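Local coordinates for uncharacterized protein (Bacteroides caccae, PDB 4R4K) that is of unknown function but has a cystatin-like fold of the NTF2 clan, with pockets that hold polyethylene glycol chains in the crystal, at residues A[123-128]-A[140-145]; A[58-63]-A[147-152]; A[33-38]-A[117-122]. All blocks are in the same frame, centred on the assembly; numbering follows the deposited sequence. Where two conformers were deposited one is given.

Interaction 1 of 3, residues A[123-128]-A[140-145]; sequences TGWYGY and QQVKEE. With PEU (2,5,8,11,14,17,20,23,26,29,32,35,38,41,44,47,50,53,56,59,62,65,68,71,74,77,80-heptacosaoxadooctacontan-82-ol), chain H.
Trp-125 lies flat between a methyl group of Val-142 and a bound polyethylene glycol chain, and most of the contact is this apolar sandwich. On the helix side Val-142 CG2 sits over the six-membered ring, 3.9 Å from its centroid and 22° off the normal, a CH-pi contact displaced toward the CD2 fusion atom. The branched valine suits the place because the same CG2 methyl also reaches the phenol end of Tyr-126, 3.6 Å from its OH. That methyl is thus wedged between two aromatic side chains, while the hydroxyl itself is bonded to the backbone oxygen of Lys-57.

Two polar side chains of the helix also touch the indole. Gln-141 brings OE1 to the ring edge, 3.8 Å from Trp-125 CZ3 and near the indole plane, its amide turned 58° against the ring. One turn on, Glu-145 rests its CG 3.8 Å from Trp-125 CZ2, and a bend at chi2 turns the carboxylate toward the ligand.

Among the polar contacts, an ST turn sets the backbone: Trp-125 N donates to Thr-123 OG1 at 3.2 Å, nearly straight at 163°, fixing the start of the 3-10 turn that carries the indole. Gly-124 leaves room there for the glycol, whose CCU lies 3.9 Å from Gly-124 CA.

On the indole face opposite Val-142, the ligand carbon CCR packs 3.6 Å from Trp-125 CD2. An aromatic wall between helix and sheet, lining a pocket filled here by an elongated ether, is consistent with the cavity of NTF2-like, cystatin-type folds.

Interaction 2 of 3, residues A[58-63]-A[147-152]; sequences WPLLDS and AAFKEI. With PEU (2,5,8,11,14,17,20,23,26,29,32,35,38,41,44,47,50,53,56,59,62,65,68,71,74,77,80-heptacosaoxadooctacontan-82-ol), chain J.
Phe-149 and Leu-60 bury the most surface here, and they meet as a ring lying against the base of an aliphatic side chain. Leu-60 CB stands over the centre of the phenyl face, 3.7 Å from the centroid and only 7° from the normal, a CH-pi contact. Leu-60 CD1 continues over the same face, toward its rim, 3.7 Å from Phe-149 CD1. Phe-149 holds CG anti to its backbone N (chi1 -175°), which carries the ring from the helix toward the loop, and the two side chains meet at about a right angle.

The far edge of the ring meets backbone. Leu-61 O lies near the ring plane, 3.4 Å from Phe-149 CE2, where the slightly positive ring hydrogens suit a carbonyl oxygen. Asp-62 CB approaches obliquely, 3.6 Å from Phe-149 CE2, while Asp-62 OD1 accepts from the backbone N of Thr-65.

Another bound glycol chain passes the helix, with CDA 3.7 Å from Phe-149 CA and CCZ 3.7 Å from the small Ala-148 CB.

Just beyond the segment, His-153 meets the phenyl ring edge-to-face, and Asn-146 bonds to Trp-58 O and Leu-60 N. Through Leu-60, which packs on Phe-149 and also touches Ala-23, Gln-26 and Tyr-27, the loop lies between helix 135-152 and helix 23-28, while Trp-58 reaches strand 116-123.

Interaction 3 of 3, residues A[33-38]-A[117-122]; sequences PLKTPI and YVVDCY
Thr-36 and Asp-120 form the tight polar heart of this contact, where one carboxylate takes two bonds from a single residue. The threonine hydroxyl donates to Asp-120 OD2 from Thr-36 OG1 at 2.6 Å, arriving on the syn lone pair, and Thr-36 N donates to Asp-120 OD1 at 2.9 Å from above the carboxylate plane, 45° out of it. Two bonds to different oxygens limit rotation of the carboxylate, and OD1 also receives a weak bond from Cys-121 N. A short, forked acid suits this place because it can serve a backbone N-H and a hydroxyl at once; its CG lies anti to the backbone N (chi1 -153°), turning the carboxylate to the loop. Beside it, Lys-35 N donates to Val-119 O at 3.2 Å, in the carbonyl plane and fairly straight at 162°.

Val-119 and Asp-120 both face Glu-107 of the neighbouring strand 104-110, a classic beta bulge in strand 116-123, one of the two edge strands of the five-stranded antiparallel sheet. On its other side the loop 33-38, which follows helix 23-28, runs along this strand and covers part of it.

The inward side is largely apolar. Leu-34 CD1 lies 3.8 Å from Cys-121 CB and Leu-34 CD2 4.3 Å from Val-118 CG1, with CD2 also packing on the Val-119 backbone. The branched end spreads two methyls along the strand; Phe-53 and Trp-58 also touch this leucine.

Outward, packing is looser. The long Lys-35 chain lies alongside Val-119, with Lys-35 CE 3.8 Å from Val-119 CG2, and its ammonium makes a long, weak ion pair with Glu-107. Further along, backbone contact gives way to a water molecule that donates to both Thr-36 O and Cys-121 O, each at 2.7 Å.

How the interactions relate
The centres of the three contacts lie about 12 Å (1 and 2), about 14 Å (1 and 3) and about 18 Å (2 and 3) apart. Interactions 1 and 2 share helix 135-152, which they meet at successive levels; interaction 3 lies on edge strand 116-123, whose exit leads into 123-128. Along the chain, 33-38 comes first, then 58-63, 117-122, 123-128 and the two helical segments, so interactions 2 and 3 interleave and interaction 1 falls within the span of interaction 2. Loop 58-63 links them: Pro-59 packs on Trp-125 and Val-142, and Trp-58 on Cys-121 and Leu-34. Interactions 1 and 2 thereby supply residues to ligand sites, while interaction 3 ties a loop to the edge of the sheet.

Interaction 1 of 3, residues A[123-128]-A[140-145]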
loop_
_atom_site.group_PDB
_atom_site.type_symbol
_atom_site.label_atom_id
_atom_site.label_comp_id
_atom_site.label_asym_id
_atom_site.label_seq_id
_atom_site.Cartn_x
_atom_site.Cartn_y
_atom_site.Cartn_z
ATOM N N THR A 123 -1.277 5.578 -0.342
ATOM C CA THR A 123 0.167 5.725 -0.197
ATOM C C THR A 123 0.620 7.163 -0.336
ATOM O O THR A 123 0.161 7.889 -1.220
ATOM C CB THR A 123 0.937 4.816 -1.169
ATOM O OG1 THR A 123 2.339 5.111 -1.084
ATOM C CG2 THR A 123 0.488 5.004 -2.594
ATOM N N GLY A 124 1.526 7.570 0.550
ATOM C CA GLY A 124 2.117 8.901 0.487
ATOM C C GLY A 124 2.856 9.193 -0.816
ATOM O O GLY A 124 3.185 10.326 -1.069
ATOM N N TRP A 125 3.184 8.172 -1.615
ATOM C CA TRP A 125 3.740 8.422 -2.965
ATOM C C TRP A 125 2.817 9.346 -3.770
ATOM O O TRP A 125 3.288 10.148 -4.564
ATOM C CB TRP A 125 3.914 7.120 -3.739
ATOM C CG TRP A 125 5.181 6.382 -3.532
ATOM C CD1 TRP A 125 5.341 5.215 -2.850
ATOM C CD2 TRP A 125 6.472 6.710 -4.085
ATOM N NE1 TRP A 125 6.649 4.822 -2.924
ATOM C CE2 TRP A 125 7.359 5.721 -3.674
ATOM C CE3 TRP A 125 6.955 7.751 -4.882
ATOM C CZ2 TRP A 125 8.716 5.736 -4.033
ATOM C CZ3 TRP A 125 8.310 7.782 -5.225
ATOM C CH2 TRP A 125 9.163 6.779 -4.802
ATOM N N TYR A 126 1.513 9.173 -3.570
ATOM C CA TYR A 126 0.499 9.957 -4.210
ATOM C C TYR A 126 -0.331 10.756 -3.200
ATOM O O TYR A 126 -1.557 10.835 -3.283
ATOM C CB TYR A 126 -0.396 9.067 -5.046
ATOM C CG TYR A 126 0.349 8.154 -5.999
ATOM C CD1 TYR A 126 1.155 8.667 -6.984
ATOM C CD2 TYR A 126 0.244 6.781 -5.900
ATOM C CE1 TYR A 126 1.831 7.829 -7.843
ATOM C CE2 TYR A 126 0.919 5.924 -6.751
ATOM C CZ TYR A 126 1.715 6.449 -7.715
ATOM O OH TYR A 126 2.363 5.617 -8.580
ATOM N N GLY A 127 0.356 11.406 -2.271
ATOM C CA GLY A 127 -0.291 12.205 -1.239
ATOM C C GLY A 127 -1.054 13.391 -1.780
ATOM O O GLY A 127 -0.871 13.847 -2.927
ATOM N N TYR A 128 -1.915 13.929 -0.931
ATOM C CA TYR A 128 -2.700 15.072 -1.330
ATOM C C TYR A 128 -1.751 16.256 -1.525
ATOM O O TYR A 128 -2.098 17.174 -2.217
ATOM C CB TYR A 128 -3.753 15.431 -0.299
ATOM C CG TYR A 128 -4.757 16.417 -0.843
ATOM C CD1 TYR A 128 -5.812 15.984 -1.647
ATOM C CD2 TYR A 128 -4.643 17.769 -0.584
ATOM C CE1 TYR A 128 -6.739 16.868 -2.155
ATOM C CE2 TYR A 128 -5.561 18.663 -1.091
ATOM C CZ TYR A 128 -6.605 18.206 -1.872
ATOM O OH TYR A 128 -7.518 19.096 -2.379
ATOM N N GLN A 140 6.677 7.353 -12.720
ATOM C CA GLN A 140 7.928 6.841 -13.265
ATOM C C GLN A 140 8.923 6.481 -12.137
ATOM O O GLN A 140 9.655 5.515 -12.262
ATOM C CB GLN A 140 8.543 7.846 -14.247
ATOM C CG GLN A 140 9.902 7.439 -14.823
ATOM C CD GLN A 140 9.865 6.140 -15.626
ATOM O OE1 GLN A 140 8.869 5.827 -16.271
ATOM N NE2 GLN A 140 10.952 5.384 -15.579
ATOM N N GLN A 141 8.977 7.290 -11.077
ATOM C CA GLN A 141 9.830 6.985 -9.913
ATOM C C GLN A 141 9.412 5.669 -9.271
ATOM O O GLN A 141 10.260 4.851 -8.886
ATOM C CB GLN A 141 9.793 8.122 -8.894
ATOM C CG GLN A 141 10.540 9.362 -9.346
ATOM C CD GLN A 141 10.242 10.591 -8.507
ATOM O OE1 GLN A 141 9.596 10.513 -7.458
ATOM N NE2 GLN A 141 10.711 11.744 -8.977
ATOM N N VAL A 142 8.108 5.466 -9.144
ATOM C CA VAL A 142 7.566 4.208 -8.620
ATOM C C VAL A 142 7.953 3.028 -9.508
ATOM O O VAL A 142 8.379 1.977 -9.026
ATOM C CB VAL A 142 6.039 4.294 -8.435
ATOM C CG1 VAL A 142 5.447 2.908 -8.166
ATOM C CG2 VAL A 142 5.710 5.269 -7.314
ATOM N N LYS A 143 7.878 3.212 -10.817
ATOM C CA LYS A 143 8.352 2.191 -11.744
ATOM C C LYS A 143 9.822 1.793 -11.510
ATOM O O LYS A 143 10.191 0.613 -11.573
ATOM C CB LYS A 143 8.191 2.676 -13.180
ATOM C CG LYS A 143 8.602 1.628 -14.205
ATOM C CD LYS A 143 8.430 2.108 -15.625
ATOM C CE LYS A 143 8.875 1.045 -16.597
ATOM N NZ LYS A 143 8.380 1.317 -17.971
ATOM N N GLU A 144 10.663 2.791 -11.295
ATOM C CA GLU A 144 12.087 2.574 -11.033
ATOM C C GLU A 144 12.308 1.853 -9.693
ATOM O O GLU A 144 13.112 0.924 -9.594
ATOM C CB GLU A 144 12.830 3.906 -11.106
ATOM C CG GLU A 144 12.883 4.436 -12.536
ATOM C CD GLU A 144 13.103 5.938 -12.645
ATOM O OE1 GLU A 144 13.365 6.612 -11.625
ATOM O OE2 GLU A 144 13.052 6.445 -13.786
ATOM N N GLU A 145 11.569 2.241 -8.664
ATOM C CA GLU A 145 11.590 1.477 -7.398
ATOM C C GLU A 145 11.154 0.029 -7.595
ATOM O O GLU A 145 11.702 -0.893 -6.993
ATOM C CB GLU A 145 10.704 2.158 -6.342
ATOM C CG GLU A 145 11.141 3.570 -5.976
ATOM C CD GLU A 145 12.361 3.634 -5.079
ATOM O OE1 GLU A 145 12.705 2.621 -4.420
ATOM O OE2 GLU A 145 12.988 4.720 -5.034
HETATM O OCP PEU H . 8.703 9.955 -0.780
HETATM C CCQ PEU H . 8.087 8.996 -1.637
HETATM C CCR PEU H . 6.979 8.269 -0.884
HETATM O OCS PEU H . 7.508 7.647 0.288
HETATM C CCT PEU H . 6.829 8.019 1.500
HETATM C CCU PEU H . 5.469 7.334 1.600
HETATM O OCV PEU H . 5.660 5.930 1.437
HETATM C CCW PEU H . 4.539 5.142 1.818
HETATM C CCX PEU H . 4.632 3.805 1.102
HETATM O OCY PEU H . 5.866 3.133 1.383
HETATM C CCZ PEU H . 5.988 1.831 0.781
HETATM C CDA PEU H . 6.191 1.892 -0.735
HETATM O ODB PEU H . 7.301 1.094 -1.148
HETATM C CDC PEU H . 8.223 1.755 -2.022
HETATM C CDD PEU H . 9.054 2.750 -1.209
HETATM O ODE PEU H . 10.265 3.084 -1.894
#

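Interaction 2 of 3, residues A[58-63]-A[147-152]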
loop_
_atom_site.group_PDB
_atom_site.type_symbol
_atom_site.label_atom_id
_atom_site.label_comp_id
_atom_site.label_asym_id
_atom_site.label_seq_id
_atom_site.Cartn_x
_atom_site.Cartn_y
_atom_site.Cartn_z
ATOM N N TRP A 58 0.943 1.176 -9.073
ATOM C CA TRP A 58 1.176 0.438 -7.831
ATOM C C TRP A 58 2.641 0.367 -7.394
ATOM O O TRP A 58 3.462 -0.160 -8.121
ATOM C CB TRP A 58 0.660 -1.002 -7.966
ATOM C CG TRP A 58 0.878 -1.828 -6.741
ATOM C CD1 TRP A 58 1.794 -2.837 -6.569
ATOM C CD2 TRP A 58 0.182 -1.689 -5.497
ATOM N NE1 TRP A 58 1.710 -3.335 -5.283
ATOM C CE2 TRP A 58 0.733 -2.644 -4.603
ATOM C CE3 TRP A 58 -0.831 -0.830 -5.045
ATOM C CZ2 TRP A 58 0.285 -2.777 -3.298
ATOM C CZ3 TRP A 58 -1.278 -0.976 -3.748
ATOM C CH2 TRP A 58 -0.723 -1.941 -2.894
ATOM N N PRO A 59 2.956 0.876 -6.188
ATOM C CA PRO A 59 4.282 0.613 -5.610
ATOM C C PRO A 59 4.334 -0.746 -4.919
ATOM O O PRO A 59 3.606 -0.968 -3.953
ATOM C CB PRO A 59 4.454 1.739 -4.566
ATOM C CG PRO A 59 3.268 2.653 -4.755
ATOM C CD PRO A 59 2.198 1.798 -5.344
ATOM N N LEU A 60 5.246 -1.606 -5.358
ATOM C CA LEU A 60 5.406 -2.909 -4.763
ATOM C C LEU A 60 5.841 -2.809 -3.301
ATOM O O LEU A 60 6.755 -2.044 -2.973
ATOM C CB LEU A 60 6.385 -3.743 -5.594
ATOM C CG LEU A 60 5.879 -4.129 -6.997
ATOM C CD1 LEU A 60 7.034 -4.531 -7.899
ATOM C CD2 LEU A 60 4.859 -5.252 -6.940
ATOM N N LEU A 61 5.179 -3.606 -2.463
ATOM C CA LEU A 61 5.383 -3.616 -1.010
ATOM C C LEU A 61 6.260 -4.785 -0.583
ATOM O O LEU A 61 6.019 -5.920 -0.981
ATOM C CB LEU A 61 4.046 -3.742 -0.305
ATOM C CG LEU A 61 3.140 -2.537 -0.521
ATOM C CD1 LEU A 61 1.783 -2.831 0.076
ATOM C CD2 LEU A 61 3.732 -1.253 0.050
ATOM N N ASP A 62 7.310 -4.491 0.183
ATOM C CA ASP A 62 8.228 -5.528 0.632
ATOM C C ASP A 62 7.991 -5.954 2.066
ATOM O O ASP A 62 7.160 -5.371 2.756
ATOM C CB ASP A 62 9.681 -5.115 0.365
ATOM C CG ASP A 62 10.176 -3.987 1.241
ATOM O OD1 ASP A 62 9.561 -3.654 2.280
ATOM O OD2 ASP A 62 11.246 -3.432 0.896
ATOM N N SER A 63 8.713 -6.978 2.504
ATOM C CA SER A 63 8.462 -7.578 3.826
ATOM C C SER A 63 8.786 -6.612 4.953
ATOM O O SER A 63 8.104 -6.600 5.969
ATOM C CB SER A 63 9.249 -8.869 4.008
ATOM O OG SER A 63 10.626 -8.638 3.896
ATOM N N ALA A 147 11.439 -1.702 -10.370
ATOM C CA ALA A 147 12.557 -2.390 -11.027
ATOM C C ALA A 147 13.602 -2.883 -10.014
ATOM O O ALA A 147 14.096 -4.014 -10.118
ATOM C CB ALA A 147 13.185 -1.485 -12.086
ATOM N N ALA A 148 13.926 -2.054 -9.032
ATOM C CA ALA A 148 14.800 -2.466 -7.949
ATOM C C ALA A 148 14.200 -3.649 -7.162
ATOM O O ALA A 148 14.850 -4.639 -6.884
ATOM C CB ALA A 148 15.102 -1.309 -7.023
ATOM N N PHE A 149 12.930 -3.537 -6.805
ATOM C CA PHE A 149 12.229 -4.618 -6.091
ATOM C C PHE A 149 12.340 -5.932 -6.842
ATOM O O PHE A 149 12.573 -6.994 -6.259
ATOM C CB PHE A 149 10.755 -4.222 -5.939
ATOM C CG PHE A 149 9.911 -5.181 -5.109
ATOM C CD1 PHE A 149 9.379 -6.314 -5.665
ATOM C CD2 PHE A 149 9.539 -4.833 -3.813
ATOM C CE1 PHE A 149 8.549 -7.165 -4.923
ATOM C CE2 PHE A 149 8.725 -5.666 -3.081
ATOM C CZ PHE A 149 8.231 -6.830 -3.629
ATOM N N LYS A 150 12.144 -5.869 -8.152
ATOM C CA LYS A 150 12.128 -7.077 -8.966
ATOM C C LYS A 150 13.517 -7.725 -9.116
ATOM O O LYS A 150 13.587 -8.895 -9.442
ATOM C CB LYS A 150 11.480 -6.771 -10.315
ATOM C CG LYS A 150 9.983 -6.549 -10.215
ATOM C CD LYS A 150 9.329 -6.417 -11.579
ATOM C CE LYS A 150 9.563 -5.063 -12.204
ATOM N NZ LYS A 150 8.750 -4.947 -13.452
ATOM N N GLU A 151 14.599 -6.986 -8.843
ATOM C CA GLU A 151 15.945 -7.579 -8.842
ATOM C C GLU A 151 16.128 -8.554 -7.699
ATOM O O GLU A 151 16.881 -9.503 -7.829
ATOM C CB GLU A 151 17.032 -6.503 -8.736
ATOM C CG GLU A 151 17.172 -5.604 -9.946
ATOM C CD GLU A 151 17.787 -6.304 -11.152
ATOM O OE1 GLU A 151 18.308 -7.440 -11.010
ATOM O OE2 GLU A 151 17.720 -5.715 -12.250
ATOM N N ILE A 152 15.441 -8.323 -6.584
ATOM C CA ILE A 152 15.556 -9.194 -5.427
ATOM C C ILE A 152 14.306 -10.021 -5.120
ATOM O O ILE A 152 14.406 -10.998 -4.412
ATOM C CB ILE A 152 16.033 -8.417 -4.178
ATOM C CG1 ILE A 152 15.250 -7.119 -3.985
ATOM C CG2 ILE A 152 17.503 -8.069 -4.336
ATOM C CD1 ILE A 152 15.560 -6.400 -2.695
HETATM O OCV PEU J . 18.641 -0.819 -2.430
HETATM C CCW PEU J . 17.302 -0.794 -2.897
HETATM C CCX PEU J . 16.551 -2.032 -2.446
HETATM O OCY PEU J . 15.160 -1.710 -2.487
HETATM C CCZ PEU J . 14.415 -2.308 -3.551
HETATM C CDA PEU J . 13.183 -2.931 -2.921
HETATM O ODB PEU J . 13.570 -4.132 -2.266
HETATM C CDC PEU J . 12.739 -4.540 -1.173
HETATM C CDD PEU J . 13.572 -5.149 -0.041
HETATM O ODE PEU J . 13.135 -6.486 0.256
#

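Interaction 3 of 3, residues A[33-38]-A[117-122]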
loop_
_atom_site.group_PDB
_atom_site.type_symbol
_atom_site.label_atom_id
_atom_site.label_comp_id
_atom_site.label_asym_id
_atom_site.label_seq_id
_atom_site.Cartn_x
_atom_site.Cartn_y
_atom_site.Cartn_z
ATOM N N PRO A 33 -9.140 -1.517 -10.493
ATOM C CA PRO A 33 -8.596 -0.327 -9.843
ATOM C C PRO A 33 -8.983 -0.347 -8.394
ATOM O O PRO A 33 -10.010 -0.922 -8.028
ATOM C CB PRO A 33 -9.285 0.838 -10.571
ATOM C CG PRO A 33 -10.528 0.248 -11.133
ATOM C CD PRO A 33 -10.228 -1.188 -11.438
ATOM N N LEU A 34 -8.135 0.207 -7.538
ATOM C CA LEU A 34 -8.401 0.131 -6.114
ATOM C C LEU A 34 -9.640 0.939 -5.756
ATOM O O LEU A 34 -10.078 1.812 -6.520
ATOM C CB LEU A 34 -7.183 0.585 -5.316
ATOM C CG LEU A 34 -5.936 -0.277 -5.542
ATOM C CD1 LEU A 34 -4.753 0.351 -4.834
ATOM C CD2 LEU A 34 -6.154 -1.707 -5.084
ATOM N N LYS A 35 -10.211 0.635 -4.600
ATOM C CA LYS A 35 -11.476 1.244 -4.200
ATOM C C LYS A 35 -11.413 2.771 -4.133
ATOM O O LYS A 35 -12.356 3.448 -4.550
ATOM C CB LYS A 35 -11.962 0.674 -2.870
ATOM C CG LYS A 35 -12.565 -0.715 -3.000
ATOM C CD LYS A 35 -13.431 -1.080 -1.805
ATOM C CE LYS A 35 -12.596 -1.448 -0.592
ATOM N NZ LYS A 35 -13.446 -1.792 0.586
ATOM N N THR A 36 -10.302 3.310 -3.654
ATOM C CA THR A 36 -10.161 4.760 -3.524
ATOM C C THR A 36 -9.195 5.272 -4.588
ATOM O O THR A 36 -8.030 4.872 -4.630
ATOM C CB THR A 36 -9.664 5.148 -2.124
ATOM O OG1 THR A 36 -10.551 4.606 -1.145
ATOM C CG2 THR A 36 -9.591 6.678 -1.962
ATOM N N PRO A 37 -9.670 6.169 -5.471
ATOM C CA PRO A 37 -8.752 6.701 -6.472
ATOM C C PRO A 37 -7.773 7.713 -5.875
ATOM O O PRO A 37 -7.920 8.140 -4.734
ATOM C CB PRO A 37 -9.684 7.403 -7.465
ATOM C CG PRO A 37 -10.841 7.834 -6.643
ATOM C CD PRO A 37 -11.012 6.777 -5.577
ATOM N N ILE A 38 -6.764 8.073 -6.648
ATOM C CA ILE A 38 -5.823 9.099 -6.260
ATOM C C ILE A 38 -6.539 10.433 -6.451
ATOM O O ILE A 38 -7.057 10.665 -7.521
ATOM C CB ILE A 38 -4.546 8.997 -7.119
ATOM C CG1 ILE A 38 -3.815 7.664 -6.815
ATOM C CG2 ILE A 38 -3.604 10.168 -6.867
ATOM C CD1 ILE A 38 -2.859 7.212 -7.901
ATOM N N TYR A 117 -6.559 -10.701 -1.050
ATOM C CA TYR A 117 -6.256 -9.645 -1.990
ATOM C C TYR A 117 -6.144 -8.307 -1.282
ATOM O O TYR A 117 -6.808 -8.061 -0.264
ATOM C CB TYR A 117 -7.368 -9.487 -3.014
ATOM C CG TYR A 117 -7.568 -10.655 -3.885
ATOM C CD1 TYR A 117 -8.386 -11.679 -3.471
ATOM C CD2 TYR A 117 -6.970 -10.751 -5.139
ATOM C CE1 TYR A 117 -8.572 -12.764 -4.276
ATOM C CE2 TYR A 117 -7.144 -11.849 -5.948
ATOM C CZ TYR A 117 -7.970 -12.845 -5.500
ATOM O OH TYR A 117 -8.151 -13.950 -6.264
ATOM N N VAL A 118 -5.333 -7.444 -1.875
ATOM C CA VAL A 118 -5.382 -6.025 -1.548
ATOM C C VAL A 118 -6.536 -5.420 -2.331
ATOM O O VAL A 118 -6.616 -5.611 -3.541
ATOM C CB VAL A 118 -4.074 -5.321 -1.906
ATOM C CG1 VAL A 118 -4.241 -3.804 -1.788
ATOM C CG2 VAL A 118 -2.978 -5.817 -0.986
ATOM N N VAL A 119 -7.442 -4.753 -1.623
ATOM C CA VAL A 119 -8.578 -4.085 -2.259
ATOM C C VAL A 119 -8.528 -2.568 -2.210
ATOM O O VAL A 119 -9.250 -1.904 -2.959
ATOM C CB VAL A 119 -9.922 -4.571 -1.695
ATOM C CG1 VAL A 119 -10.094 -6.068 -1.948
ATOM C CG2 VAL A 119 -10.070 -4.234 -0.221
ATOM N N ASP A 120 -7.683 -1.997 -1.346
ATOM C CA ASP A 120 -7.525 -0.562 -1.317
ATOM C C ASP A 120 -6.184 -0.209 -0.725
ATOM O O ASP A 120 -5.587 -0.999 0.030
ATOM C CB ASP A 120 -8.650 0.111 -0.538
ATOM C CG ASP A 120 -8.914 1.549 -1.000
ATOM O OD1 ASP A 120 -8.280 2.043 -1.968
ATOM O OD2 ASP A 120 -9.772 2.201 -0.367
ATOM N N CYS A 121 -5.711 0.967 -1.082
ATOM C CA CYS A 121 -4.451 1.445 -0.569
ATOM C C CYS A 121 -4.407 2.968 -0.660
ATOM O O CYS A 121 -4.870 3.557 -1.639
ATOM C CB CYS A 121 -3.300 0.842 -1.350
ATOM S SG CYS A 121 -1.652 1.460 -0.908
ATOM N N TYR A 122 -3.918 3.572 0.412
ATOM C CA TYR A 122 -3.483 4.952 0.415
ATOM C C TYR A 122 -1.977 4.889 0.542
ATOM O O TYR A 122 -1.451 4.198 1.420
ATOM C CB TYR A 122 -4.064 5.748 1.595
ATOM C CG TYR A 122 -3.382 7.090 1.697
ATOM C CD1 TYR A 122 -3.725 8.134 0.820
ATOM C CD2 TYR A 122 -2.348 7.300 2.602
ATOM C CE1 TYR A 122 -3.073 9.358 0.869
ATOM C CE2 TYR A 122 -1.685 8.519 2.670
ATOM C CZ TYR A 122 -2.045 9.543 1.791
ATOM O OH TYR A 122 -1.416 10.751 1.834
HETATM O O HOH W 1 -6.139 5.571 -2.818
#